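Local coordinates for protein possible metal-dependent hydrolase (Veillonella parvula, PDB 3RPC) that probably acts as a zinc-dependent hydrolase of the metallo-beta-lactamase superfamily, holding a pair of zinc ions at its active site, at residues I10-G15 with D228-T233; P37-T42 with H74-D79; E136-P141 with P145-A150; G192-L197 with D201-G206. All blocks are in the same frame, centred on the assembly; numbering follows the deposited sequence.

Contact 1: I10-G15 with D228-T233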
loop_
_atom_site.group_PDB
_atom_site.type_symbol
_atom_site.label_atom_id
_atom_site.label_comp_id
_atom_site.label_asym_id
_atom_site.label_seq_id
_atom_site.Cartn_x
_atom_site.Cartn_y
_atom_site.Cartn_z
ATOM N N ILE A 10 25.879 5.272 6.811
ATOM C CA ILE A 10 26.245 5.854 8.110
ATOM C C ILE A 10 26.096 4.816 9.229
ATOM O O ILE A 10 27.089 4.360 9.793
ATOM C CB ILE A 10 25.465 7.153 8.419
ATOM C CG1 ILE A 10 25.711 8.196 7.323
ATOM C CG2 ILE A 10 25.873 7.718 9.786
ATOM C CD1 ILE A 10 27.163 8.594 7.152
ATOM N N ARG A 11 24.864 4.410 9.524
ATOM C CA ARG A 11 24.641 3.461 10.616
ATOM C C ARG A 11 23.180 3.040 10.604
ATOM O O ARG A 11 22.315 3.882 10.503
ATOM C CB ARG A 11 24.997 4.094 11.970
ATOM C CG ARG A 11 24.965 3.080 13.132
ATOM C CD ARG A 11 25.217 3.755 14.490
ATOM N NE ARG A 11 24.199 4.757 14.782
ATOM C CZ ARG A 11 24.225 5.570 15.836
ATOM N NH1 ARG A 11 25.213 5.493 16.722
ATOM N NH2 ARG A 11 23.255 6.465 16.010
ATOM N N ASN A 12 22.933 1.736 10.731
ATOM C CA ASN A 12 21.575 1.171 10.635
ATOM C C ASN A 12 20.947 1.479 9.268
ATOM O O ASN A 12 21.452 1.011 8.250
ATOM C CB ASN A 12 20.679 1.636 11.790
ATOM C CG ASN A 12 19.470 0.725 11.997
ATOM O OD1 ASN A 12 19.593 -0.507 11.964
ATOM N ND2 ASN A 12 18.309 1.318 12.224
ATOM N N ALA A 13 19.882 2.279 9.240
ATOM C CA ALA A 13 19.276 2.694 7.971
ATOM C C ALA A 13 19.660 4.125 7.592
ATOM O O ALA A 13 19.171 4.664 6.603
ATOM C CB ALA A 13 17.746 2.565 8.029
ATOM N N THR A 14 20.545 4.737 8.374
ATOM C CA THR A 14 20.952 6.112 8.115
ATOM C C THR A 14 22.056 6.118 7.071
ATOM O O THR A 14 23.040 5.401 7.200
ATOM C CB THR A 14 21.470 6.795 9.396
ATOM O OG1 THR A 14 20.475 6.717 10.421
ATOM C CG2 THR A 14 21.827 8.269 9.140
ATOM N N GLY A 15 21.882 6.935 6.038
ATOM C CA GLY A 15 22.867 7.044 4.977
ATOM C C GLY A 15 22.768 8.395 4.306
ATOM O O GLY A 15 21.832 9.147 4.567
ATOM N N ASP A 228 23.475 -4.527 12.616
ATOM C CA ASP A 228 24.528 -4.365 13.615
ATOM C C ASP A 228 24.388 -3.064 14.414
ATOM O O ASP A 228 25.396 -2.490 14.843
ATOM C CB ASP A 228 25.913 -4.412 12.952
ATOM C CG ASP A 228 26.186 -5.715 12.196
ATOM O OD1 ASP A 228 25.384 -6.655 12.272
ATOM O OD2 ASP A 228 27.231 -5.782 11.510
ATOM N N THR A 229 23.160 -2.605 14.632
ATOM C CA THR A 229 22.939 -1.340 15.338
ATOM C C THR A 229 21.852 -1.435 16.409
ATOM O O THR A 229 22.112 -1.159 17.589
ATOM C CB THR A 229 22.583 -0.204 14.362
ATOM O OG1 THR A 229 23.554 -0.152 13.310
ATOM C CG2 THR A 229 22.559 1.146 15.097
ATOM N N VAL A 230 20.632 -1.792 16.009
ATOM C CA VAL A 230 19.553 -1.927 16.982
ATOM C C VAL A 230 19.574 -3.331 17.579
ATOM O O VAL A 230 20.258 -4.223 17.068
ATOM C CB VAL A 230 18.153 -1.569 16.407
ATOM C CG1 VAL A 230 18.103 -0.093 15.987
ATOM C CG2 VAL A 230 17.757 -2.475 15.244
ATOM N N ASN A 231 18.855 -3.520 18.679
ATOM C CA ASN A 231 18.973 -4.768 19.425
ATOM C C ASN A 231 18.317 -5.958 18.751
ATOM O O ASN A 231 18.794 -7.087 18.904
ATOM C CB ASN A 231 18.388 -4.627 20.826
ATOM C CG ASN A 231 16.906 -4.341 20.797
ATOM O OD1 ASN A 231 16.496 -3.211 20.556
ATOM N ND2 ASN A 231 16.086 -5.370 21.019
ATOM N N HIS A 232 17.216 -5.720 18.035
ATOM C CA HIS A 232 16.361 -6.829 17.606
ATOM C C HIS A 232 16.581 -7.339 16.184
ATOM O O HIS A 232 15.881 -8.247 15.744
ATOM C CB HIS A 232 14.874 -6.528 17.857
ATOM C CG HIS A 232 14.343 -5.341 17.111
ATOM N ND1 HIS A 232 15.147 -4.313 16.666
ATOM C CD2 HIS A 232 13.079 -5.009 16.753
ATOM C CE1 HIS A 232 14.403 -3.404 16.058
ATOM N NE2 HIS A 232 13.144 -3.800 16.100
ATOM N N THR A 233 17.567 -6.786 15.487
ATOM C CA THR A 233 17.903 -7.264 14.152
ATOM C C THR A 233 18.710 -8.562 14.262
ATOM O O THR A 233 19.914 -8.546 14.579
ATOM C CB THR A 233 18.640 -6.189 13.335
ATOM O OG1 THR A 233 19.559 -5.468 14.179
ATOM C CG2 THR A 233 17.642 -5.199 12.805
HETATM O O HOH W 1 20.581 -2.958 13.306
#
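A water bridges Asn12 OD1 and Val230 N beside the type II' turn of a beta hairpin, and it also bonds Thr233 OG1. The turn runs from Arg11 to Thr14 between strands 6-11 and 14-19 of the metallo-beta-lactamase fold, and a classic beta bulge closes its base: Ile10 N and Arg11 N both donate to Thr14 O, from the same face of its carbonyl plane. Thr229 points its side chain at the turn and splits it between two neighbours. Its CB packs on Asn12 CB at 3.7 Å, while CG2, anti to the backbone N, lies against the Arg11 chain, 3.7 Å from Arg11 CG. The Thr229 hydroxyl is hydrogen-bonded to Met227 O. Arg11 crosses Thr229 at about a right angle, and its guanidinium runs on to the carbonyls of Phe29, Ala31 and Val52, so the contact uses the aliphatic part of the side chain. The Asn12 side chain reaches to about 5 Å from a zinc ion, which puts the hairpin end next to the metal site. Asn12 ND2 approaches Val230 CG1, whereas the water donates to Asn12 OD1 at 3.0 Å and accepts from Val230 N at 2.9 Å.

Contact 2: P37-T42 with H74-D79; sequences PGFEGT and HLDHWD. With ZN (zinc ion), chain F; ZN (zinc ion), chain E.
The Phe39 ring is approached obliquely by both its partners: Leu75 CD2 lies 4.2 Å from Phe39 CE1, and Asp76 OD1 lies 4.0 Å from Phe39 CZ. The carboxylate of Asp76 is turned 71° from the plane of the ring, and the two side chains cross at about a right angle. Phe39 therefore brings one end of its ring against an apolar branch and a metal-binding acid together. With chi1 at 61°, Asp76 CG sits between its backbone N and carbonyl carbon, a setting in which OD2 binds one zinc ion at 2.4 Å. Asp76 OD1 takes a hydrogen bond from the water that bridges the two metals, so the carboxylate grips both zinc and bridging water. His77 NE2 binds the same zinc at 2.2 Å, and His74 ND1 binds the other at 2.3 Å. His72, His132, Asp168 and His226 complete the two sites; His74, Asp76 and His77 belong to the HxHxDH motif of the metallo-beta-lactamase superfamily. On the Phe39 side, a type II turn is tied by Thr42 OG1 donating to Phe39 O at 2.6 Å. The metal-binding loop leaves strand 67-69 and runs into helix 80-85, which Asp79 caps at its N-terminus, while the loop carrying Phe39 spans the chain between strand 22-26 and helix 58-62.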
loop_
_atom_site.group_PDB
_atom_site.type_symbol
_atom_site.label_atom_id
_atom_site.label_comp_id
_atom_site.label_asym_id
_atom_site.label_seq_id
_atom_site.Cartn_x
_atom_site.Cartn_y
_atom_site.Cartn_z
ATOM N N PRO A 37 17.619 1.750 25.939
ATOM C CA PRO A 37 17.424 0.324 26.214
ATOM C C PRO A 37 16.947 -0.325 24.929
ATOM O O PRO A 37 16.434 0.381 24.068
ATOM C CB PRO A 37 16.262 0.312 27.217
ATOM C CG PRO A 37 16.082 1.730 27.662
ATOM C CD PRO A 37 16.566 2.581 26.539
ATOM N N GLY A 38 17.089 -1.641 24.802
ATOM C CA GLY A 38 16.541 -2.342 23.649
ATOM C C GLY A 38 15.037 -2.181 23.578
ATOM O O GLY A 38 14.391 -1.942 24.607
ATOM N N PHE A 39 14.465 -2.307 22.380
ATOM C CA PHE A 39 13.022 -2.172 22.204
ATOM C C PHE A 39 12.285 -3.210 23.044
ATOM O O PHE A 39 12.617 -4.391 23.012
ATOM C CB PHE A 39 12.616 -2.327 20.734
ATOM C CG PHE A 39 13.045 -1.184 19.853
ATOM C CD1 PHE A 39 12.487 0.076 20.006
ATOM C CD2 PHE A 39 14.001 -1.374 18.870
ATOM C CE1 PHE A 39 12.882 1.127 19.196
ATOM C CE2 PHE A 39 14.399 -0.330 18.051
ATOM C CZ PHE A 39 13.843 0.927 18.217
ATOM N N GLU A 40 11.287 -2.768 23.797
ATOM C CA GLU A 40 10.533 -3.685 24.647
ATOM C C GLU A 40 9.842 -4.767 23.818
ATOM O O GLU A 40 9.274 -4.484 22.760
ATOM C CB GLU A 40 9.506 -2.917 25.484
ATOM C CG GLU A 40 8.780 -3.766 26.516
ATOM C CD GLU A 40 7.811 -2.953 27.356
ATOM O OE1 GLU A 40 7.816 -1.708 27.229
ATOM O OE2 GLU A 40 7.045 -3.554 28.140
ATOM N N GLY A 41 9.908 -6.003 24.310
ATOM C CA GLY A 41 9.176 -7.112 23.720
ATOM C C GLY A 41 9.782 -7.639 22.435
ATOM O O GLY A 41 9.126 -8.366 21.684
ATOM N N THR A 42 11.032 -7.277 22.174
ATOM C CA THR A 42 11.681 -7.679 20.931
ATOM C C THR A 42 12.862 -8.608 21.176
ATOM O O THR A 42 13.352 -8.745 22.295
ATOM C CB THR A 42 12.169 -6.462 20.105
ATOM O OG1 THR A 42 13.183 -5.753 20.829
ATOM C CG2 THR A 42 11.002 -5.522 19.774
ATOM N N HIS A 74 9.745 5.908 13.403
ATOM C CA HIS A 74 10.290 5.001 14.403
ATOM C C HIS A 74 11.640 5.548 14.883
ATOM O O HIS A 74 12.388 6.151 14.110
ATOM C CB HIS A 74 10.476 3.595 13.830
ATOM C CG HIS A 74 9.227 2.770 13.848
ATOM N ND1 HIS A 74 9.140 1.543 13.228
ATOM C CD2 HIS A 74 8.022 2.991 14.422
ATOM C CE1 HIS A 74 7.930 1.046 13.413
ATOM N NE2 HIS A 74 7.231 1.903 14.136
ATOM N N LEU A 75 11.944 5.306 16.155
ATOM C CA LEU A 75 13.165 5.804 16.793
ATOM C C LEU A 75 14.423 5.556 15.974
ATOM O O LEU A 75 15.299 6.430 15.889
ATOM C CB LEU A 75 13.320 5.184 18.185
ATOM C CG LEU A 75 14.559 5.574 18.993
ATOM C CD1 LEU A 75 14.532 7.059 19.269
ATOM C CD2 LEU A 75 14.617 4.791 20.294
ATOM N N ASP A 76 14.539 4.363 15.398
ATOM C CA ASP A 76 15.756 3.985 14.689
ATOM C C ASP A 76 15.839 4.568 13.279
ATOM O O ASP A 76 16.723 4.194 12.506
ATOM C CB ASP A 76 15.957 2.461 14.682
ATOM C CG ASP A 76 14.829 1.726 13.989
ATOM O OD1 ASP A 76 13.658 1.986 14.335
ATOM O OD2 ASP A 76 15.124 0.869 13.113
ATOM N N HIS A 77 14.922 5.490 12.966
ATOM C CA HIS A 77 14.941 6.239 11.707
ATOM C C HIS A 77 14.826 7.755 11.898
ATOM O O HIS A 77 14.979 8.508 10.945
ATOM C CB HIS A 77 13.817 5.740 10.793
ATOM C CG HIS A 77 13.958 4.298 10.446
ATOM N ND1 HIS A 77 14.400 3.869 9.214
ATOM C CD2 HIS A 77 13.777 3.186 11.193
ATOM C CE1 HIS A 77 14.472 2.550 9.215
ATOM N NE2 HIS A 77 14.096 2.113 10.402
ATOM N N TRP A 78 14.547 8.184 13.125
ATOM C CA TRP A 78 14.296 9.593 13.416
ATOM C C TRP A 78 14.325 9.758 14.925
ATOM O O TRP A 78 13.420 9.296 15.626
ATOM C CB TRP A 78 12.929 10.033 12.867
ATOM C CG TRP A 78 12.618 11.493 13.072
ATOM C CD1 TRP A 78 11.670 12.024 13.901
ATOM C CD2 TRP A 78 13.256 12.598 12.429
ATOM N NE1 TRP A 78 11.684 13.400 13.815
ATOM C CE2 TRP A 78 12.653 13.775 12.918
ATOM C CE3 TRP A 78 14.290 12.704 11.494
ATOM C CZ2 TRP A 78 13.049 15.048 12.495
ATOM C CZ3 TRP A 78 14.684 13.962 11.077
ATOM C CH2 TRP A 78 14.062 15.120 11.579
ATOM N N ASP A 79 15.377 10.378 15.445
ATOM C CA ASP A 79 15.517 10.436 16.899
ATOM C C ASP A 79 15.774 11.848 17.415
ATOM O O ASP A 79 15.963 12.782 16.627
ATOM C CB ASP A 79 16.580 9.441 17.408
ATOM C CG ASP A 79 18.005 9.871 17.098
ATOM O OD1 ASP A 79 18.231 10.625 16.122
ATOM O OD2 ASP A 79 18.909 9.416 17.839
HETATM ZN ZN ZN F . 13.796 0.099 11.255
HETATM ZN ZN ZN E . 10.546 0.794 11.525
HETATM O O HOH W 2 12.132 0.671 12.743
HETATM O O HOH W 3 13.208 -2.214 12.190
#

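Contact 3: E136-P141 with P145-A150; sequences EMYANP and PLAGDA
One direct hydrogen bond ties Tyr138 to Gly148: Tyr138 OH donates to Gly148 O at 2.8 Å, lying in the carbonyl plane with a C=O...O angle of 151°. The acceptor sits at the ring edge, near the plane of the phenol. Gly148 leaves helix 143-147 with positive phi (64°), and its carbonyl is presented to Tyr138 just beyond that helix end. The same hydroxyl is also reached by a weak bond from His132 N, which connects it to a zinc-binding residue.

Apolar packing reinforces this hold. Ala147 points its methyl toward the phenol, with CB 3.6 Å from Tyr138 CZ, and meets the ring obliquely.

A close van der Waals approach of a ring to a backbone oxygen marks the other end of the contact, where Pro145 CD comes to 3.1 Å from Pro141 O.

Asn140, ahead of the turn into helix 143-147, accepts with OD1 from Val142 N and Leu143 N. A second subunit covers the outer side: its Ser173 packs on Tyr138 and its Leu180 on Pro145, while its Lys177 and Arg181 form salt bridges with Asp149.

The arrangement consists of two short consecutive helices, 135-138 and 143-147, joined by a tight turn and placed at the subunit interface, with the side chain of Ala147 about 7 Å from a zinc ion.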
loop_
_atom_site.group_PDB
_atom_site.type_symbol
_atom_site.label_atom_id
_atom_site.label_comp_id
_atom_site.label_asym_id
_atom_site.label_seq_id
_atom_site.Cartn_x
_atom_site.Cartn_y
_atom_site.Cartn_z
ATOM N N GLU A 136 -0.235 -11.690 9.668
ATOM C CA GLU A 136 -0.482 -12.173 11.024
ATOM C C GLU A 136 -0.109 -11.142 12.089
ATOM O O GLU A 136 -0.808 -10.979 13.089
ATOM C CB GLU A 136 0.271 -13.485 11.277
ATOM C CG GLU A 136 0.590 -13.713 12.748
ATOM C CD GLU A 136 0.858 -15.166 13.085
ATOM O OE1 GLU A 136 1.076 -15.969 12.152
ATOM O OE2 GLU A 136 0.840 -15.506 14.289
HETATM N N MSE A 137 0.996 -10.435 11.881
HETATM C CA MSE A 137 1.392 -9.416 12.843
HETATM C C MSE A 137 0.431 -8.239 12.844
HETATM O O MSE A 137 0.143 -7.665 13.895
HETATM C CB MSE A 137 2.804 -8.916 12.558
HETATM C CG MSE A 137 3.858 -9.982 12.684
HETATM SE SE MSE A 137 5.573 -9.169 12.284
HETATM C CE MSE A 137 6.727 -10.672 12.722
ATOM N N TYR A 138 -0.050 -7.855 11.663
ATOM C CA TYR A 138 -0.977 -6.726 11.586
ATOM C C TYR A 138 -2.364 -7.102 12.090
ATOM O O TYR A 138 -3.167 -6.229 12.405
ATOM C CB TYR A 138 -1.027 -6.120 10.177
ATOM C CG TYR A 138 0.072 -5.112 9.966
ATOM C CD1 TYR A 138 -0.059 -3.810 10.435
ATOM C CD2 TYR A 138 1.257 -5.470 9.335
ATOM C CE1 TYR A 138 0.963 -2.883 10.271
ATOM C CE2 TYR A 138 2.275 -4.555 9.161
ATOM C CZ TYR A 138 2.121 -3.266 9.623
ATOM O OH TYR A 138 3.149 -2.370 9.449
ATOM N N ALA A 139 -2.622 -8.405 12.190
ATOM C CA ALA A 139 -3.870 -8.892 12.776
ATOM C C ALA A 139 -3.809 -8.841 14.304
ATOM O O ALA A 139 -4.815 -9.031 14.981
ATOM C CB ALA A 139 -4.165 -10.301 12.305
ATOM N N ASN A 140 -2.619 -8.587 14.842
ATOM C CA ASN A 140 -2.433 -8.477 16.285
ATOM C C ASN A 140 -2.607 -7.030 16.739
ATOM O O ASN A 140 -1.869 -6.151 16.300
ATOM C CB ASN A 140 -1.049 -9.001 16.673
ATOM C CG ASN A 140 -0.832 -9.028 18.169
ATOM O OD1 ASN A 140 -0.711 -7.981 18.808
ATOM N ND2 ASN A 140 -0.764 -10.231 18.736
ATOM N N PRO A 141 -3.593 -6.776 17.610
ATOM C CA PRO A 141 -3.952 -5.407 18.010
ATOM C C PRO A 141 -2.841 -4.694 18.782
ATOM O O PRO A 141 -2.809 -3.461 18.832
ATOM C CB PRO A 141 -5.167 -5.610 18.924
ATOM C CG PRO A 141 -5.672 -6.983 18.619
ATOM C CD PRO A 141 -4.469 -7.783 18.235
ATOM N N PRO A 145 -0.266 -1.304 15.824
ATOM C CA PRO A 145 -0.037 0.145 15.905
ATOM C C PRO A 145 1.442 0.475 16.113
ATOM O O PRO A 145 1.892 1.567 15.750
ATOM C CB PRO A 145 -0.872 0.570 17.121
ATOM C CG PRO A 145 -1.005 -0.668 17.941
ATOM C CD PRO A 145 -1.060 -1.808 16.958
ATOM N N LEU A 146 2.191 -0.460 16.685
ATOM C CA LEU A 146 3.626 -0.269 16.863
ATOM C C LEU A 146 4.383 -0.375 15.541
ATOM O O LEU A 146 5.444 0.220 15.376
ATOM C CB LEU A 146 4.179 -1.272 17.876
ATOM C CG LEU A 146 3.648 -1.076 19.296
ATOM C CD1 LEU A 146 4.049 -2.238 20.192
ATOM C CD2 LEU A 146 4.137 0.249 19.866
ATOM N N ALA A 147 3.829 -1.123 14.597
ATOM C CA ALA A 147 4.453 -1.282 13.288
ATOM C C ALA A 147 4.180 -0.079 12.387
ATOM O O ALA A 147 5.108 0.498 11.806
ATOM C CB ALA A 147 3.961 -2.568 12.622
ATOM N N GLY A 148 2.903 0.284 12.266
ATOM C CA GLY A 148 2.494 1.472 11.528
ATOM C C GLY A 148 2.793 1.452 10.039
ATOM O O GLY A 148 2.925 0.379 9.440
ATOM N N ASP A 149 2.864 2.643 9.441
ATOM C CA ASP A 149 3.178 2.811 8.019
ATOM C C ASP A 149 4.643 3.181 7.854
ATOM O O ASP A 149 5.219 3.866 8.706
ATOM C CB ASP A 149 2.342 3.928 7.385
ATOM C CG ASP A 149 0.883 3.548 7.195
ATOM O OD1 ASP A 149 0.540 2.346 7.266
ATOM O OD2 ASP A 149 0.078 4.469 6.953
ATOM N N ALA A 150 5.247 2.730 6.762
ATOM C CA ALA A 150 6.624 3.109 6.457
ATOM C C ALA A 150 6.871 3.007 4.960
ATOM O O ALA A 150 6.738 1.933 4.375
ATOM C CB ALA A 150 7.620 2.244 7.254
#

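Contact 4: G192-L197 with D201-G206; sequences GYAQIL and DSIIMG
The Ser202 hydroxyl is swung anti to its own backbone N (chi1 176°), which carries OG across to Ala194 O, while chi1 of -156° lays the Tyr193 ring over Ser202 CB. That methylene makes a CH-pi contact, 3.7 Å from the ring centroid and displaced toward the rim of the face. Ser202 OG donates to Ala194 O at 2.7 Å, tilted 32° from the carbonyl plane, and at the same time accepts from Ile204 N at 3.0 Å. Ile203 N gives Ala194 O its second bond, at 3.2 Å, so one carbonyl is gripped by two consecutive residues. Farther along, Gln195 NE2 donates to Asp201 O at 3.0 Å; the acceptor lies in the amide plane, but the donor stands above the plane of the carbonyl. Tyr193 N closes the opposite end with a bond to Met205 O. A water bridges Tyr193 OH and Asp201 OD1.

Apolar contacts accompany these bonds: Ala194 CB packs against Ile203 CG1 at 3.7 Å and against Ile204 CG1. Gly192 N is buried with no partner in the model. Ile204, whose side chain lies about 5 Å from a zinc ion, also touches His132 and Asp168. The serine forms an ST turn within an irregular loop that doubles back on itself between strand 186-190 and helix 207-216, alongside the dinuclear zinc site.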
loop_
_atom_site.group_PDB
_atom_site.type_symbol
_atom_site.label_atom_id
_atom_site.label_comp_id
_atom_site.label_asym_id
_atom_site.label_seq_id
_atom_site.Cartn_x
_atom_site.Cartn_y
_atom_site.Cartn_z
ATOM N N GLY A 192 18.218 -6.504 8.221
ATOM C CA GLY A 192 18.560 -6.940 9.560
ATOM C C GLY A 192 17.592 -7.921 10.206
ATOM O O GLY A 192 17.853 -8.410 11.303
ATOM N N TYR A 193 16.470 -8.209 9.547
ATOM C CA TYR A 193 15.547 -9.233 10.034
ATOM C C TYR A 193 15.185 -9.004 11.507
ATOM O O TYR A 193 15.354 -9.880 12.370
ATOM C CB TYR A 193 16.154 -10.617 9.815
ATOM C CG TYR A 193 15.172 -11.765 9.721
ATOM C CD1 TYR A 193 14.300 -11.872 8.646
ATOM C CD2 TYR A 193 15.160 -12.770 10.684
ATOM C CE1 TYR A 193 13.417 -12.952 8.547
ATOM C CE2 TYR A 193 14.296 -13.846 10.595
ATOM C CZ TYR A 193 13.431 -13.925 9.529
ATOM O OH TYR A 193 12.569 -15.005 9.449
ATOM N N ALA A 194 14.684 -7.803 11.784
ATOM C CA ALA A 194 14.233 -7.441 13.118
ATOM C C ALA A 194 13.085 -8.352 13.545
ATOM O O ALA A 194 12.137 -8.564 12.778
ATOM C CB ALA A 194 13.797 -5.984 13.134
ATOM N N GLN A 195 13.157 -8.869 14.764
ATOM C CA GLN A 195 12.158 -9.828 15.237
ATOM C C GLN A 195 11.554 -9.448 16.575
ATOM O O GLN A 195 12.182 -8.773 17.400
ATOM C CB GLN A 195 12.753 -11.230 15.307
ATOM C CG GLN A 195 13.086 -11.783 13.956
ATOM C CD GLN A 195 13.394 -13.265 13.999
ATOM O OE1 GLN A 195 14.465 -13.666 14.415
ATOM N NE2 GLN A 195 12.441 -14.086 13.565
ATOM N N ILE A 196 10.334 -9.933 16.782
ATOM C CA ILE A 196 9.551 -9.665 17.974
ATOM C C ILE A 196 9.413 -10.962 18.745
ATOM O O ILE A 196 9.265 -12.018 18.135
ATOM C CB ILE A 196 8.130 -9.202 17.594
ATOM C CG1 ILE A 196 8.172 -8.073 16.548
ATOM C CG2 ILE A 196 7.355 -8.778 18.844
ATOM C CD1 ILE A 196 8.907 -6.827 16.996
ATOM N N LEU A 197 9.466 -10.899 20.073
ATOM C CA LEU A 197 9.302 -12.104 20.877
ATOM C C LEU A 197 7.934 -12.721 20.611
ATOM O O LEU A 197 6.919 -12.021 20.541
ATOM C CB LEU A 197 9.496 -11.799 22.366
ATOM C CG LEU A 197 10.856 -11.241 22.801
ATOM C CD1 LEU A 197 10.833 -10.884 24.282
ATOM C CD2 LEU A 197 11.976 -12.223 22.500
ATOM N N ASP A 201 8.486 -14.708 12.106
ATOM C CA ASP A 201 9.012 -14.015 10.934
ATOM C C ASP A 201 9.636 -12.673 11.320
ATOM O O ASP A 201 10.154 -12.536 12.419
ATOM C CB ASP A 201 7.908 -13.859 9.893
ATOM C CG ASP A 201 7.434 -15.198 9.360
ATOM O OD1 ASP A 201 8.307 -16.019 9.010
ATOM O OD2 ASP A 201 6.203 -15.435 9.313
ATOM N N SER A 202 9.599 -11.692 10.429
ATOM C CA SER A 202 10.243 -10.408 10.715
ATOM C C SER A 202 9.355 -9.233 10.326
ATOM O O SER A 202 8.455 -9.361 9.499
ATOM C CB SER A 202 11.586 -10.327 9.984
ATOM O OG SER A 202 12.220 -9.063 10.145
ATOM N N ILE A 203 9.612 -8.084 10.932
ATOM C CA ILE A 203 8.977 -6.843 10.502
ATOM C C ILE A 203 9.695 -6.164 9.340
ATOM O O ILE A 203 9.193 -5.179 8.803
ATOM C CB ILE A 203 8.851 -5.844 11.660
ATOM C CG1 ILE A 203 10.237 -5.527 12.240
ATOM C CG2 ILE A 203 7.904 -6.398 12.727
ATOM C CD1 ILE A 203 10.236 -4.420 13.303
ATOM N N ILE A 204 10.882 -6.647 8.979
ATOM C CA ILE A 204 11.580 -6.137 7.803
ATOM C C ILE A 204 12.108 -7.322 7.004
ATOM O O ILE A 204 11.614 -8.439 7.154
ATOM C CB ILE A 204 12.715 -5.125 8.145
ATOM C CG1 ILE A 204 13.756 -5.730 9.092
ATOM C CG2 ILE A 204 12.124 -3.861 8.785
ATOM C CD1 ILE A 204 14.987 -4.820 9.344
HETATM N N MSE A 205 13.080 -7.078 6.140
HETATM C CA MSE A 205 13.640 -8.137 5.300
HETATM C C MSE A 205 14.872 -8.819 5.908
HETATM O O MSE A 205 15.406 -8.378 6.929
HETATM C CB MSE A 205 13.973 -7.572 3.919
HETATM C CG MSE A 205 12.732 -7.307 3.082
HETATM SE SE MSE A 205 13.134 -6.262 1.506
HETATM C CE MSE A 205 11.361 -6.274 0.723
ATOM N N GLY A 206 15.285 -9.922 5.285
ATOM C CA GLY A 206 16.489 -10.642 5.660
ATOM C C GLY A 206 17.123 -11.302 4.447
ATOM O O GLY A 206 16.921 -10.868 3.308
HETATM O O HOH W 4 10.635 -15.167 7.727
HETATM O O HOH W 5 9.388 -11.818 14.960
#

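The four contacts lie around the zinc pair, their centres 10 to 21 Å apart. Contact 1 joins residues near the N-terminus to a loop late in the chain, and the other three fall between its segments in the order 2, 3, 4. It links the hairpin of the first sheet to the loop after strand 221-225 of the second. Asn231 of contact 1 probably hydrogen-bonds Phe39 and Thr42 of contact 2, while His232 O probably accepts from Gln195 N of contact 4. Contacts 2 and 4 meet at Gly41 and Leu197; His74 NE2 of contact 2 makes a weak hydrogen bond to Leu146 O of contact 3, whose Met137 packs on Ile203 of contact 4. Loops from both sheets thus converge around the two metals.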